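Local coordinates for protein glutathione S-transferase (Legionella pneumophila subsp. pneumophila str. Philadelphia 1, PDB 3NIV) that belongs to the zeta-class glutathione transferases and probably isomerises maleylacetoacetate, an intermediate of tyrosine breakdown, at residues I4-V17 / V56-M70. Sequence-based numbering, arbitrary orientation.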
ATOM      1  N   ILE A   4      16.334  16.169  -1.887  1.00 44.10           N
ATOM      2  CA  ILE A   4      17.147  15.144  -1.237  1.00 44.86           C
ATOM      3  C   ILE A   4      16.433  13.808  -1.031  1.00 40.45           C
ATOM      4  O   ILE A   4      15.507  13.707  -0.230  1.00 42.14           O
ATOM      5  CB  ILE A   4      17.633  15.598   0.144  1.00 46.37           C
ATOM      6  CG1 ILE A   4      18.472  16.868   0.035  1.00 49.15           C
ATOM      7  CG2 ILE A   4      18.436  14.487   0.810  1.00 42.29           C
ATOM      8  CD1 ILE A   4      19.125  17.257   1.348  1.00 52.63           C
ATOM      9  N   LEU A   5      16.885  12.782  -1.742  1.00 42.15           N
ATOM     10  CA  LEU A   5      16.426  11.418  -1.493  1.00 38.62           C
ATOM     11  C   LEU A   5      17.406  10.690  -0.577  1.00 37.02           C
ATOM     12  O   LEU A   5      18.607  10.683  -0.837  1.00 37.54           O
ATOM     13  CB  LEU A   5      16.291  10.650  -2.806  1.00 34.26           C
ATOM     14  CG  LEU A   5      15.965   9.163  -2.676  1.00 35.04           C
ATOM     15  CD1 LEU A   5      14.526   8.981  -2.234  1.00 34.82           C
ATOM     16  CD2 LEU A   5      16.211   8.428  -3.983  1.00 31.84           C
ATOM     17  N   TYR A   6      16.902  10.100   0.502  1.00 35.51           N
ATOM     18  CA  TYR A   6      17.709   9.201   1.315  1.00 36.49           C
ATOM     19  C   TYR A   6      17.488   7.787   0.798  1.00 38.42           C
ATOM     20  O   TYR A   6      16.351   7.323   0.682  1.00 35.83           O
ATOM     21  CB  TYR A   6      17.368   9.328   2.797  1.00 38.17           C
ATOM     22  CG  TYR A   6      17.875  10.618   3.381  1.00 40.90           C
ATOM     23  CD1 TYR A   6      17.239  11.816   3.108  1.00 40.65           C
ATOM     24  CD2 TYR A   6      19.012  10.648   4.175  1.00 42.66           C
ATOM     25  CE1 TYR A   6      17.708  13.007   3.616  1.00 43.44           C
ATOM     26  CE2 TYR A   6      19.487  11.839   4.695  1.00 48.35           C
ATOM     27  CZ  TYR A   6      18.830  13.021   4.409  1.00 48.33           C
ATOM     28  OH  TYR A   6      19.290  14.221   4.916  1.00 53.69           O
ATOM     29  N   ASP A   7      18.585   7.117   0.463  1.00 37.84           N
ATOM     30  CA  ASP A   7      18.515   5.926  -0.371  1.00 37.56           C
ATOM     31  C   ASP A   7      19.303   4.730   0.164  1.00 36.74           C
ATOM     32  O   ASP A   7      20.448   4.861   0.602  1.00 35.62           O
ATOM     33  CB  ASP A   7      18.991   6.272  -1.787  1.00 33.94           C
ATOM     34  CG  ASP A   7      18.710   5.167  -2.783  1.00 35.09           C
ATOM     35  OD1 ASP A   7      17.559   4.698  -2.860  1.00 36.18           O
ATOM     36  OD2 ASP A   7      19.642   4.774  -3.505  1.00 37.30           O
ATOM     37  N   TYR A   8      18.667   3.563   0.114  1.00 35.89           N
ATOM     38  CA  TYR A   8      19.345   2.298   0.349  1.00 35.52           C
ATOM     39  C   TYR A   8      19.333   1.459  -0.924  1.00 39.33           C
ATOM     40  O   TYR A   8      18.271   1.182  -1.488  1.00 37.22           O
ATOM     41  CB  TYR A   8      18.663   1.530   1.462  1.00 34.55           C
ATOM     42  CG  TYR A   8      19.312   0.207   1.729  1.00 35.61           C
ATOM     43  CD1 TYR A   8      20.686   0.115   1.912  1.00 38.43           C
ATOM     44  CD2 TYR A   8      18.562  -0.945   1.806  1.00 34.82           C
ATOM     45  CE1 TYR A   8      21.292  -1.090   2.165  1.00 39.23           C
ATOM     46  CE2 TYR A   8      19.158  -2.157   2.063  1.00 41.34           C
ATOM     47  CZ  TYR A   8      20.523  -2.224   2.244  1.00 38.93           C
ATOM     48  OH  TYR A   8      21.108  -3.433   2.499  1.00 40.23           O
ATOM     49  N   PHE A   9      20.506   1.035  -1.373  1.00 37.00           N
ATOM     50  CA  PHE A   9      20.601   0.485  -2.718  1.00 37.51           C
ATOM     51  C   PHE A   9      19.952  -0.895  -2.877  1.00 36.74           C
ATOM     52  O   PHE A   9      19.559  -1.280  -3.972  1.00 35.81           O
ATOM     53  CB  PHE A   9      22.052   0.496  -3.209  1.00 40.70           C
ATOM     54  CG  PHE A   9      22.878  -0.627  -2.685  1.00 37.75           C
ATOM     55  CD1 PHE A   9      23.199  -1.709  -3.504  1.00 36.87           C
ATOM     56  CD2 PHE A   9      23.349  -0.607  -1.380  1.00 36.13           C
ATOM     57  CE1 PHE A   9      23.975  -2.764  -3.028  1.00 36.60           C
ATOM     58  CE2 PHE A   9      24.126  -1.657  -0.888  1.00 41.09           C
ATOM     59  CZ  PHE A   9      24.442  -2.745  -1.720  1.00 40.32           C
ATOM     60  N   ARG A  10      19.815  -1.628  -1.783  1.00 37.12           N
ATOM     61  CA  ARG A  10      19.171  -2.937  -1.845  1.00 38.94           C
ATOM     62  C   ARG A  10      17.655  -2.876  -1.649  1.00 37.07           C
ATOM     63  O   ARG A  10      16.984  -3.913  -1.602  1.00 36.37           O
ATOM     64  CB  ARG A  10      19.785  -3.886  -0.807  1.00 42.58           C
ATOM     65  CG  ARG A  10      21.264  -4.162  -1.030  1.00 41.46           C
ATOM     66  CD  ARG A  10      21.723  -5.439  -0.345  1.00 45.49           C
ATOM     67  NE  ARG A  10      23.180  -5.570  -0.431  1.00 51.75           N
ATOM     68  CZ  ARG A  10      24.015  -5.332   0.577  1.00 40.52           C
ATOM     69  NH1 ARG A  10      23.544  -4.963   1.764  1.00 41.74           N
ATOM     70  NH2 ARG A  10      25.321  -5.458   0.397  1.00 37.59           N
ATOM     71  N   SER A  11      17.115  -1.667  -1.520  1.00 32.27           N
ATOM     72  CA  SER A  11      15.705  -1.521  -1.215  1.00 28.46           C
ATOM     73  C   SER A  11      14.835  -1.473  -2.467  1.00 27.33           C
ATOM     74  O   SER A  11      15.052  -0.644  -3.342  1.00 27.77           O
ATOM     75  CB  SER A  11      15.476  -0.261  -0.398  1.00 28.42           C
ATOM     76  OG  SER A  11      14.108   0.042  -0.374  1.00 24.48           O
ATOM     77  N   THR A  12      13.840  -2.352  -2.531  1.00 26.85           N
ATOM     78  CA  THR A  12      12.827  -2.321  -3.586  1.00 26.56           C
ATOM     79  C   THR A  12      12.051  -1.005  -3.574  1.00 29.21           C
ATOM     80  O   THR A  12      11.913  -0.345  -4.594  1.00 29.70           O
ATOM     81  CB  THR A  12      11.827  -3.458  -3.396  1.00 27.33           C
ATOM     82  OG1 THR A  12      12.529  -4.703  -3.315  1.00 32.48           O
ATOM     83  CG2 THR A  12      10.831  -3.506  -4.539  1.00 30.20           C
ATOM     84  N   ALA A  13      11.533  -0.631  -2.410  1.00 27.00           N
ATOM     85  CA  ALA A  13      10.844   0.637  -2.263  1.00 25.70           C
ATOM     86  C   ALA A  13      11.686   1.750  -2.868  1.00 28.99           C
ATOM     87  O   ALA A  13      11.173   2.580  -3.624  1.00 29.92           O
ATOM     88  CB  ALA A  13      10.564   0.916  -0.792  1.00 24.96           C
ATOM     89  N   CYS A  14      12.980   1.758  -2.550  1.00 26.59           N
ATOM     90  CA  CYS A  14      13.880   2.801  -3.044  1.00 28.61           C
ATOM     91  C   CYS A  14      14.061   2.744  -4.554  1.00 29.06           C
ATOM     92  O   CYS A  14      14.299   3.756  -5.205  1.00 29.35           O
ATOM     93  CB  CYS A  14      15.248   2.706  -2.377  1.00 30.96           C
ATOM     94  SG  CYS A  14      15.326   3.370  -0.705  1.00 35.45           S
ATOM     95  N   TYR A  15      13.972   1.545  -5.103  1.00 29.42           N
ATOM     96  CA  TYR A  15      14.094   1.352  -6.544  1.00 29.55           C
ATOM     97  C   TYR A  15      12.911   2.048  -7.232  1.00 26.93           C
ATOM     98  O   TYR A  15      13.093   2.821  -8.165  1.00 28.29           O
ATOM     99  CB  TYR A  15      14.160  -0.154  -6.829  1.00 27.59           C
ATOM    100  CG  TYR A  15      14.574  -0.590  -8.224  1.00 31.73           C
ATOM    101  CD1 TYR A  15      15.067   0.310  -9.162  1.00 27.58           C
ATOM    102  CD2 TYR A  15      14.492  -1.929  -8.586  1.00 29.24           C
ATOM    103  CE1 TYR A  15      15.435  -0.110 -10.417  1.00 27.55           C
ATOM    104  CE2 TYR A  15      14.859  -2.352  -9.832  1.00 33.08           C
ATOM    105  CZ  TYR A  15      15.336  -1.446 -10.749  1.00 30.30           C
ATOM    106  OH  TYR A  15      15.700  -1.910 -11.994  1.00 29.11           O
ATOM    107  N   ARG A  16      11.702   1.820  -6.734  1.00 28.75           N
ATOM    108  CA  ARG A  16      10.525   2.526  -7.254  1.00 30.03           C
ATOM    109  C   ARG A  16      10.736   4.029  -7.290  1.00 29.08           C
ATOM    110  O   ARG A  16      10.538   4.677  -8.318  1.00 29.29           O
ATOM    111  CB  ARG A  16       9.314   2.281  -6.368  1.00 28.13           C
ATOM    112  CG  ARG A  16       8.974   0.853  -6.161  1.00 27.68           C
ATOM    113  CD  ARG A  16       8.009   0.742  -5.005  1.00 24.42           C
ATOM    114  NE  ARG A  16       7.791  -0.658  -4.690  1.00 29.46           N
ATOM    115  CZ  ARG A  16       7.131  -1.077  -3.625  1.00 26.40           C
ATOM    116  NH1 ARG A  16       6.634  -0.186  -2.785  1.00 25.69           N
ATOM    117  NH2 ARG A  16       6.976  -2.378  -3.411  1.00 24.75           N
ATOM    118  N   VAL A  17      11.100   4.589  -6.145  1.00 26.24           N
ATOM    119  CA  VAL A  17      11.319   6.016  -6.080  1.00 27.04           C
ATOM    120  C   VAL A  17      12.349   6.460  -7.104  1.00 26.86           C
ATOM    121  O   VAL A  17      12.135   7.431  -7.808  1.00 31.18           O
ATOM    122  CB  VAL A  17      11.739   6.472  -4.687  1.00 26.56           C
ATOM    123  CG1 VAL A  17      11.908   7.981  -4.672  1.00 26.59           C
ATOM    124  CG2 VAL A  17      10.696   6.058  -3.671  1.00 28.06           C
ATOM    125  N   VAL A  56      13.904   4.533   4.804  1.00 32.89           N
ATOM    126  CA  VAL A  56      14.176   4.530   3.377  1.00 31.64           C
ATOM    127  C   VAL A  56      13.043   3.809   2.661  1.00 31.66           C
ATOM    128  O   VAL A  56      12.566   2.774   3.124  1.00 31.67           O
ATOM    129  CB  VAL A  56      15.533   3.851   3.038  1.00 39.03           C
ATOM    130  CG1 VAL A  56      16.696   4.747   3.432  1.00 37.68           C
ATOM    131  CG2 VAL A  56      15.642   2.473   3.708  1.00 33.76           C
ATOM    132  N   PRO A  57      12.586   4.376   1.542  1.00 31.37           N
ATOM    133  CA  PRO A  57      13.064   5.688   1.109  1.00 32.78           C
ATOM    134  C   PRO A  57      12.417   6.790   1.927  1.00 31.36           C
ATOM    135  O   PRO A  57      11.365   6.597   2.527  1.00 33.00           O
ATOM    136  CB  PRO A  57      12.584   5.764  -0.345  1.00 31.59           C
ATOM    137  CG  PRO A  57      11.414   4.833  -0.391  1.00 31.22           C
ATOM    138  CD  PRO A  57      11.849   3.689   0.472  1.00 33.35           C
ATOM    139  N   SER A  58      13.068   7.935   1.975  1.00 32.74           N
ATOM    140  CA  SER A  58      12.462   9.114   2.551  1.00 34.06           C
ATOM    141  C   SER A  58      12.985  10.324   1.807  1.00 36.97           C
ATOM    142  O   SER A  58      14.142  10.370   1.388  1.00 39.97           O
ATOM    143  CB  SER A  58      12.757   9.223   4.044  1.00 38.99           C
ATOM    144  OG  SER A  58      14.124   9.510   4.276  1.00 44.08           O
ATOM    145  N   LEU A  59      12.110  11.296   1.624  1.00 36.02           N
ATOM    146  CA  LEU A  59      12.428  12.485   0.868  1.00 38.04           C
ATOM    147  C   LEU A  59      12.544  13.665   1.826  1.00 40.79           C
ATOM    148  O   LEU A  59      11.685  13.859   2.683  1.00 40.45           O
ATOM    149  CB  LEU A  59      11.307  12.721  -0.130  1.00 37.23           C
ATOM    150  CG  LEU A  59      11.599  13.418  -1.443  1.00 37.87           C
ATOM    151  CD1 LEU A  59      12.776  12.761  -2.139  1.00 38.36           C
ATOM    152  CD2 LEU A  59      10.339  13.342  -2.294  1.00 34.51           C
ATOM    153  N   ASP A  60      13.620  14.432   1.710  1.00 42.04           N
ATOM    154  CA  ASP A  60      13.716  15.660   2.476  1.00 41.83           C
ATOM    155  C   ASP A  60      13.432  16.848   1.586  1.00 43.75           C
ATOM    156  O   ASP A  60      14.125  17.074   0.598  1.00 42.42           O
ATOM    157  CB  ASP A  60      15.077  15.829   3.134  1.00 45.39           C
ATOM    158  CG  ASP A  60      15.224  17.191   3.794  1.00 50.74           C
ATOM    159  OD1 ASP A  60      15.135  17.275   5.041  1.00 46.09           O
ATOM    160  OD2 ASP A  60      15.394  18.190   3.057  1.00 53.27           O
ATOM    161  N   ILE A  61      12.404  17.603   1.964  1.00 47.82           N
ATOM    162  CA  ILE A  61      11.938  18.764   1.223  1.00 46.53           C
ATOM    163  C   ILE A  61      12.138  20.008   2.079  1.00 49.29           C
ATOM    164  O   ILE A  61      11.272  20.375   2.874  1.00 46.38           O
ATOM    165  CB  ILE A  61      10.450  18.627   0.890  1.00 43.11           C
ATOM    166  CG1 ILE A  61      10.174  17.256   0.271  1.00 43.84           C
ATOM    167  CG2 ILE A  61      10.022  19.719  -0.055  1.00 47.95           C
ATOM    168  CD1 ILE A  61       8.740  16.788   0.425  1.00 43.58           C
ATOM    169  N   ASN A  62      13.293  20.645   1.917  1.00 47.93           N
ATOM    170  CA  ASN A  62      13.639  21.808   2.712  1.00 48.27           C
ATOM    171  C   ASN A  62      13.370  21.573   4.196  1.00 53.58           C
ATOM    172  O   ASN A  62      12.666  22.351   4.844  1.00 50.90           O
ATOM    173  CB  ASN A  62      12.875  23.034   2.221  1.00 50.03           C
ATOM    174  CG  ASN A  62      13.108  23.315   0.747  1.00 57.79           C
ATOM    175  OD1 ASN A  62      14.142  22.944   0.182  1.00 60.05           O
ATOM    176  ND2 ASN A  62      12.142  23.972   0.115  1.00 60.16           N
ATOM    177  N   GLY A  63      13.927  20.492   4.732  1.00 51.76           N
ATOM    178  CA  GLY A  63      13.798  20.208   6.147  1.00 46.22           C
ATOM    179  C   GLY A  63      12.640  19.278   6.438  1.00 50.91           C
ATOM    180  O   GLY A  63      12.663  18.540   7.426  1.00 50.33           O
ATOM    181  N   GLN A  64      11.627  19.304   5.573  1.00 51.25           N
ATOM    182  CA  GLN A  64      10.447  18.459   5.763  1.00 51.90           C
ATOM    183  C   GLN A  64      10.623  17.054   5.178  1.00 49.88           C
ATOM    184  O   GLN A  64      10.861  16.892   3.980  1.00 44.79           O
ATOM    185  CB  GLN A  64       9.203  19.132   5.189  1.00 48.82           C
ATOM    186  CG  GLN A  64       8.728  20.317   6.015  1.00 53.03           C
ATOM    187  CD  GLN A  64       7.303  20.722   5.687  1.00 52.56           C
ATOM    188  OE1 GLN A  64       6.988  21.085   4.545  1.00 49.33           O
ATOM    189  NE2 GLN A  64       6.430  20.659   6.690  1.00 46.62           N
ATOM    190  N   ILE A  65      10.496  16.044   6.036  1.00 47.50           N
ATOM    191  CA  ILE A  65      10.747  14.666   5.641  1.00 43.63           C
ATOM    192  C   ILE A  65       9.472  13.873   5.392  1.00 41.57           C
ATOM    193  O   ILE A  65       8.520  13.946   6.167  1.00 39.63           O
ATOM    194  CB  ILE A  65      11.614  13.922   6.678  1.00 42.96           C
ATOM    195  CG1 ILE A  65      11.531  12.407   6.460  1.00 43.52           C
ATOM    196  CG2 ILE A  65      11.177  14.262   8.074  1.00 49.83           C
ATOM    197  CD1 ILE A  65      12.236  11.588   7.529  1.00 51.49           C
ATOM    198  N   LEU A  66       9.486  13.100   4.307  1.00 39.01           N
ATOM    199  CA  LEU A  66       8.339  12.317   3.870  1.00 36.84           C
ATOM    200  C   LEU A  66       8.720  10.868   3.530  1.00 34.89           C
ATOM    201  O   LEU A  66       9.623  10.625   2.733  1.00 35.31           O
ATOM    202  CB  LEU A  66       7.712  12.986   2.644  1.00 36.58           C
ATOM    203  CG  LEU A  66       6.553  12.272   1.952  1.00 33.33           C
ATOM    204  CD1 LEU A  66       5.315  12.275   2.840  1.00 26.94           C
ATOM    205  CD2 LEU A  66       6.260  12.917   0.589  1.00 33.57           C
ATOM    206  N   SER A  67       8.008   9.916   4.129  1.00 31.86           N
ATOM    207  CA  SER A  67       8.265   8.493   3.946  1.00 30.04           C
ATOM    208  C   SER A  67       7.192   7.826   3.102  1.00 31.92           C
ATOM    209  O   SER A  67       6.197   8.451   2.728  1.00 29.97           O
ATOM    210  CB  SER A  67       8.290   7.787   5.299  1.00 29.74           C
ATOM    211  OG  SER A  67       8.691   8.680   6.314  1.00 44.29           O
ATOM    212  N   GLN A  68       7.404   6.535   2.850  1.00 30.35           N
ATOM    213  CA  GLN A  68       6.480   5.680   2.115  1.00 28.35           C
ATOM    214  C   GLN A  68       6.556   5.938   0.619  1.00 29.92           C
ATOM    215  O   GLN A  68       6.089   6.965   0.124  1.00 32.25           O
ATOM    216  CB  GLN A  68       5.046   5.811   2.626  1.00 25.34           C
ATOM    217  CG  GLN A  68       4.841   5.294   4.040  1.00 30.53           C
ATOM    218  CD  GLN A  68       5.009   3.782   4.156  1.00 30.17           C
ATOM    219  OE1 GLN A  68       4.801   3.044   3.195  1.00 29.90           O
ATOM    220  NE2 GLN A  68       5.372   3.317   5.344  1.00 29.80           N
ATOM    221  N   SER A  69       7.134   4.980  -0.093  1.00 28.91           N
ATOM    222  CA  SER A  69       7.403   5.114  -1.521  1.00 26.68           C
ATOM    223  C   SER A  69       6.184   5.509  -2.352  1.00 26.57           C
ATOM    224  O   SER A  69       6.292   6.370  -3.226  1.00 29.90           O
ATOM    225  CB  SER A  69       8.064   3.838  -2.071  1.00 25.43           C
ATOM    226  OG  SER A  69       7.266   2.688  -1.842  1.00 24.03           O
HETATM  227  N   MSE A  70       5.032   4.898  -2.092  1.00 24.91           N
HETATM  228  CA  MSE A  70       3.814   5.274  -2.817  1.00 28.57           C
HETATM  229  C   MSE A  70       3.398   6.718  -2.513  1.00 29.89           C
HETATM  230  O   MSE A  70       2.995   7.458  -3.408  1.00 29.00           O
HETATM  231  CB  MSE A  70       2.672   4.309  -2.517  1.00 26.83           C
HETATM  232  CG  MSE A  70       3.031   2.865  -2.774  1.00 29.49           C
HETATM  233 SE   MSE A  70       3.752   2.576  -4.580  1.00 55.07          SE
HETATM  234  CE  MSE A  70       2.073   2.678  -5.586  1.00 34.02           C
TER
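Tyr6 N donates to Ser58 O (2.9 Å) and Asp60 N to Ile4 O (2.8 Å), two nearly straight bonds that pair strands 5-7 and 58-61 antiparallel; a weak Ile4 N to Asp60 O bond follows at the end of the ladder. Tyr6 and Ser58 form the hydrogen-bonded pair, Leu5 and Leu59 the non-hydrogen-bonded one. On the Tyr6 face, the phenol runs alongside Asp60 with CE1 against its CB, ring and carboxylate planes 60° apart. Asp60 OD2 meanwhile accepts from Gly63 N in an Asx motif at the type I' turn 61-64, and Ser58 OG is engaged by Leu55 O. On the opposite face Leu5 and Leu59 cross at about a right angle beneath helices 12-23 and 69-79. This is the thioredoxin-like N-terminal domain of glutathione transferases, and the cis peptide bond before Pro57 is the hallmark cis-proline of that fold, set beside the start of helix 12-23. The Pro57 ring wedges against that helix: CD presses tightly on Ala13 CB (3.3 Å), CG meets Val17 CG2 (3.6 Å), and CB lies by Cys14 SG (3.7 Å). With SG anti to its carbonyl carbon (chi1 -78°), Cys14 also receives Tyr8 N in a straight bond (3.4 Å), while its own N is capped by Ser11 OG. Val56 bridges Cys14 SG and, through CG2, Tyr8 CB. Among polar side chains, Arg16, extended from CG to NE, brings NH1 to Ser69 OG (3.1 Å) in a bent bond; Ser69 OG sits 19° out of the guanidinium plane, and the bond joins the second turn of helix 12-23 to the first residue of helix 69-79.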